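Local coordinates for disulfide bond forming protein (DsbF) (Mycobacterium tuberculosis, PDB 3IOS) that probably acts as a secreted thioredoxin-family oxidoreductase that oxidises reduced, unfolded exported proteins to form their disulfide bonds, at residues 111-121 and 130-140. Numbering follows the deposited sequence.
Sequences FGVTQQPAYAF and VVRGRMSQDEL
Tyr119 and Val131 exchange both of their backbone hydrogen bonds, and this antiparallel pair sets the register of the two strands. Val131 N meets Tyr119 O at 2.8 Å in an almost straight bond (173°), while Tyr119 N returns one to Val131 O. The ladder runs one rung past the strands, where Gly133 N donates to Pro117 O, the carbonyl of a residue preceded by a cis peptide bond. Non-hydrogen-bonded pairs, Ala118 with Arg132 and Ala120 with Val130, alternate with these rungs.

The hairpin and helix 137-147 form the C-terminal beta-beta-alpha unit of the thioredoxin fold: strand 118-122 lies between strands 42-47 and 128-132, and the helix follows the latter. Pro117 is the cis-proline characteristic of this fold, its side chain touching the Cys51-Cys54 motif.

Apolar packing fills the sheet face of Tyr119 and Val131. Met135 is extended through chi1 (-163°) and chi2, which carries SD over the Tyr119 ring face, though at a distance; the bend at chi3 turns CE onto Phe121 CZ and CE1. The same SD lies at the Phe121 edge, 3.7 Å from Phe121 CZ. Leu140 CD1 meets Phe121 CE2, also at 3.7 Å, and Val131 CG2 touches Phe121 CE1. Trp45 stacks on Tyr119. On the other face, Val130 CG2 reaches Ala120 CB and the edge of Phe111.

Each face also carries a polar group. On the Val130 face, the extended Arg132 chain brings NH1 to Gly112 O at 2.7 Å; the oxygen is in the guanidinium plane, although the nitrogen stands above the carbonyl plane. A water donating to Phe111 O also accepts from NH1, tying Arg132 to two successive carbonyls. On the Val131 face, a second water donates to both Tyr119 OH and Met135 O, and Glu57 is hydrogen-bonded to Tyr119 OH and Met135 N.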
loop_
_atom_site.group_PDB
_atom_site.type_symbol
_atom_site.label_atom_id
_atom_site.label_comp_id
_atom_site.label_asym_id
_atom_site.label_seq_id
_atom_site.Cartn_x
_atom_site.Cartn_y
_atom_site.Cartn_z
ATOM N N PHE A 111 4.861 8.379 -5.871
ATOM C CA PHE A 111 5.915 7.673 -5.155
ATOM C C PHE A 111 7.010 7.161 -6.078
ATOM O O PHE A 111 7.893 6.412 -5.659
ATOM C CB PHE A 111 5.313 6.508 -4.365
ATOM C CG PHE A 111 4.562 6.933 -3.135
ATOM C CD1 PHE A 111 5.235 7.144 -1.934
ATOM C CD2 PHE A 111 3.187 7.133 -3.177
ATOM C CE1 PHE A 111 4.549 7.550 -0.791
ATOM C CE2 PHE A 111 2.487 7.541 -2.037
ATOM C CZ PHE A 111 3.174 7.748 -0.842
ATOM N N GLY A 112 6.947 7.568 -7.341
ATOM C CA GLY A 112 7.940 7.137 -8.307
ATOM C C GLY A 112 7.890 5.648 -8.594
ATOM O O GLY A 112 8.904 5.042 -8.946
ATOM N N VAL A 113 6.715 5.049 -8.435
ATOM C CA VAL A 113 6.559 3.620 -8.685
ATOM C C VAL A 113 6.048 3.398 -10.102
ATOM O O VAL A 113 4.982 3.886 -10.476
ATOM C CB VAL A 113 5.575 2.974 -7.681
ATOM C CG1 VAL A 113 5.354 1.507 -8.035
ATOM C CG2 VAL A 113 6.128 3.088 -6.266
ATOM N N THR A 114 6.823 2.664 -10.892
ATOM C CA THR A 114 6.445 2.382 -12.267
ATOM C C THR A 114 6.156 0.901 -12.449
ATOM O O THR A 114 5.469 0.505 -13.393
ATOM C CB THR A 114 7.558 2.805 -13.246
ATOM O OG1 THR A 114 8.798 2.209 -12.849
ATOM C CG2 THR A 114 7.707 4.319 -13.253
ATOM N N GLN A 115 6.667 0.086 -11.533
ATOM C CA GLN A 115 6.465 -1.355 -11.602
ATOM C C GLN A 115 6.188 -1.972 -10.237
ATOM O O GLN A 115 6.763 -1.569 -9.230
ATOM C CB GLN A 115 7.695 -2.031 -12.208
ATOM C CG GLN A 115 8.048 -1.552 -13.600
ATOM C CD GLN A 115 9.350 -2.151 -14.095
ATOM O OE1 GLN A 115 9.477 -3.369 -14.222
ATOM N NE2 GLN A 115 10.327 -1.295 -14.376
ATOM N N GLN A 116 5.306 -2.960 -10.217
ATOM C CA GLN A 116 4.972 -3.640 -8.978
ATOM C C GLN A 116 5.757 -4.945 -8.927
ATOM O O GLN A 116 6.210 -5.448 -9.953
ATOM C CB GLN A 116 3.473 -3.941 -8.919
ATOM C CG GLN A 116 3.020 -5.078 -9.820
ATOM C CD GLN A 116 3.438 -4.881 -11.262
ATOM O OE1 GLN A 116 3.339 -3.779 -11.800
ATOM N NE2 GLN A 116 3.900 -5.952 -11.898
ATOM N N PRO A 117 5.937 -5.499 -7.723
ATOM C CA PRO A 117 5.417 -4.898 -6.496
ATOM C C PRO A 117 6.394 -3.874 -5.933
ATOM O O PRO A 117 7.570 -3.848 -6.304
ATOM C CB PRO A 117 5.250 -6.099 -5.577
ATOM C CG PRO A 117 6.432 -6.936 -5.947
ATOM C CD PRO A 117 6.451 -6.858 -7.464
ATOM N N ALA A 118 5.891 -3.021 -5.051
ATOM C CA ALA A 118 6.716 -2.014 -4.403
ATOM C C ALA A 118 6.088 -1.709 -3.055
ATOM O O ALA A 118 4.899 -1.967 -2.837
ATOM C CB ALA A 118 6.795 -0.751 -5.249
ATOM N N TYR A 119 6.898 -1.169 -2.153
ATOM C CA TYR A 119 6.443 -0.828 -0.813
ATOM C C TYR A 119 6.966 0.543 -0.418
ATOM O O TYR A 119 8.124 0.866 -0.679
ATOM C CB TYR A 119 6.970 -1.859 0.193
ATOM C CG TYR A 119 6.422 -3.247 0.004
ATOM C CD1 TYR A 119 5.335 -3.690 0.753
ATOM C CD2 TYR A 119 6.963 -4.107 -0.951
ATOM C CE1 TYR A 119 4.796 -4.954 0.559
ATOM C CE2 TYR A 119 6.427 -5.376 -1.158
ATOM C CZ TYR A 119 5.342 -5.790 -0.397
ATOM O OH TYR A 119 4.800 -7.039 -0.588
ATOM N N ALA A 120 6.114 1.359 0.191
ATOM C CA ALA A 120 6.556 2.665 0.659
ATOM C C ALA A 120 6.390 2.642 2.167
ATOM O O ALA A 120 5.288 2.427 2.672
ATOM C CB ALA A 120 5.721 3.775 0.046
ATOM N N PHE A 121 7.491 2.832 2.888
ATOM C CA PHE A 121 7.438 2.828 4.343
ATOM C C PHE A 121 7.463 4.257 4.850
ATOM O O PHE A 121 8.347 5.039 4.509
ATOM C CB PHE A 121 8.605 2.010 4.915
ATOM C CG PHE A 121 8.582 0.565 4.489
ATOM C CD1 PHE A 121 9.181 0.164 3.298
ATOM C CD2 PHE A 121 7.887 -0.379 5.239
ATOM C CE1 PHE A 121 9.087 -1.158 2.861
ATOM C CE2 PHE A 121 7.787 -1.702 4.805
ATOM C CZ PHE A 121 8.388 -2.090 3.612
ATOM N N VAL A 130 11.045 4.110 -0.203
ATOM C CA VAL A 130 10.422 3.232 -1.189
ATOM C C VAL A 130 11.327 2.064 -1.547
ATOM O O VAL A 130 12.500 2.247 -1.881
ATOM C CB VAL A 130 10.079 3.996 -2.489
ATOM C CG1 VAL A 130 9.448 3.049 -3.506
ATOM C CG2 VAL A 130 9.139 5.140 -2.180
ATOM N N VAL A 131 10.771 0.862 -1.464
ATOM C CA VAL A 131 11.501 -0.353 -1.788
ATOM C C VAL A 131 10.817 -1.010 -2.975
ATOM O O VAL A 131 9.640 -1.354 -2.918
ATOM C CB VAL A 131 11.509 -1.339 -0.603
ATOM C CG1 VAL A 131 12.204 -2.631 -1.009
ATOM C CG2 VAL A 131 12.212 -0.707 0.596
ATOM N N ARG A 132 11.557 -1.180 -4.062
ATOM C CA ARG A 132 10.997 -1.795 -5.253
ATOM C C ARG A 132 11.397 -3.255 -5.328
ATOM O O ARG A 132 12.581 -3.592 -5.276
ATOM C CB ARG A 132 11.480 -1.052 -6.495
ATOM C CG ARG A 132 11.076 0.405 -6.507
ATOM C CD ARG A 132 11.633 1.125 -7.720
ATOM N NE ARG A 132 11.116 2.487 -7.818
ATOM C CZ ARG A 132 11.368 3.454 -6.942
ATOM N NH1 ARG A 132 10.845 4.658 -7.121
ATOM N NH2 ARG A 132 12.148 3.226 -5.892
ATOM N N GLY A 133 10.402 -4.122 -5.442
ATOM C CA GLY A 133 10.676 -5.538 -5.522
ATOM C C GLY A 133 9.832 -6.308 -4.533
ATOM O O GLY A 133 9.030 -5.729 -3.799
ATOM N N ARG A 134 10.019 -7.619 -4.510
ATOM C CA ARG A 134 9.269 -8.475 -3.612
ATOM C C ARG A 134 9.823 -8.356 -2.204
ATOM O O ARG A 134 10.935 -7.869 -1.999
ATOM C CB ARG A 134 9.340 -9.927 -4.089
ATOM C CG ARG A 134 10.750 -10.446 -4.295
ATOM C CD ARG A 134 10.745 -11.832 -4.926
ATOM N NE ARG A 134 10.008 -11.848 -6.187
ATOM C CZ ARG A 134 9.960 -12.889 -7.013
ATOM N NH1 ARG A 134 9.261 -12.811 -8.138
ATOM N NH2 ARG A 134 10.615 -14.005 -6.720
ATOM N N MET A 135 9.030 -8.785 -1.231
ATOM C CA MET A 135 9.465 -8.735 0.146
ATOM C C MET A 135 8.928 -9.921 0.922
ATOM O O MET A 135 7.747 -10.261 0.832
ATOM C CB MET A 135 9.011 -7.440 0.809
ATOM C CG MET A 135 9.769 -7.156 2.083
ATOM S SD MET A 135 9.519 -5.514 2.689
ATOM C CE MET A 135 10.279 -4.510 1.386
ATOM N N SER A 136 9.810 -10.553 1.684
ATOM C CA SER A 136 9.441 -11.703 2.485
ATOM C C SER A 136 8.669 -11.242 3.709
ATOM O O SER A 136 8.702 -10.064 4.077
ATOM C CB SER A 136 10.690 -12.447 2.942
ATOM O OG SER A 136 11.456 -11.627 3.803
ATOM N N GLN A 137 7.990 -12.182 4.353
ATOM C CA GLN A 137 7.229 -11.861 5.548
ATOM C C GLN A 137 8.160 -11.345 6.643
ATOM O O GLN A 137 7.827 -10.405 7.361
ATOM C CB GLN A 137 6.466 -13.094 6.040
ATOM C CG GLN A 137 5.521 -12.791 7.186
ATOM C CD GLN A 137 4.615 -13.954 7.529
ATOM O OE1 GLN A 137 4.003 -14.557 6.650
ATOM N NE2 GLN A 137 4.515 -14.266 8.816
ATOM N N ASP A 138 9.338 -11.950 6.763
ATOM C CA ASP A 138 10.288 -11.513 7.775
ATOM C C ASP A 138 10.790 -10.099 7.522
ATOM O O ASP A 138 10.872 -9.292 8.447
ATOM C CB ASP A 138 11.484 -12.475 7.862
ATOM C CG ASP A 138 11.109 -13.816 8.467
ATOM O OD1 ASP A 138 10.261 -13.834 9.380
ATOM O OD2 ASP A 138 11.672 -14.849 8.044
ATOM N N GLU A 139 11.130 -9.781 6.275
ATOM C CA GLU A 139 11.605 -8.440 6.005
ATOM C C GLU A 139 10.518 -7.397 6.236
ATOM O O GLU A 139 10.782 -6.342 6.806
ATOM C CB GLU A 139 12.140 -8.295 4.572
ATOM C CG GLU A 139 12.773 -6.922 4.376
ATOM C CD GLU A 139 13.365 -6.691 2.997
ATOM O OE1 GLU A 139 13.476 -7.652 2.214
ATOM O OE2 GLU A 139 13.727 -5.533 2.713
ATOM N N LEU A 140 9.299 -7.688 5.792
ATOM C CA LEU A 140 8.198 -6.743 5.965
ATOM C C LEU A 140 7.966 -6.525 7.457
ATOM O O LEU A 140 7.808 -5.393 7.915
ATOM C CB LEU A 140 6.929 -7.283 5.292
ATOM C CG LEU A 140 5.692 -6.375 5.305
ATOM C CD1 LEU A 140 6.023 -5.005 4.720
ATOM C CD2 LEU A 140 4.581 -7.050 4.503
HETATM O O HOH W 1 10.527 6.560 -5.603
HETATM O O HOH W 2 5.085 -9.212 1.334
#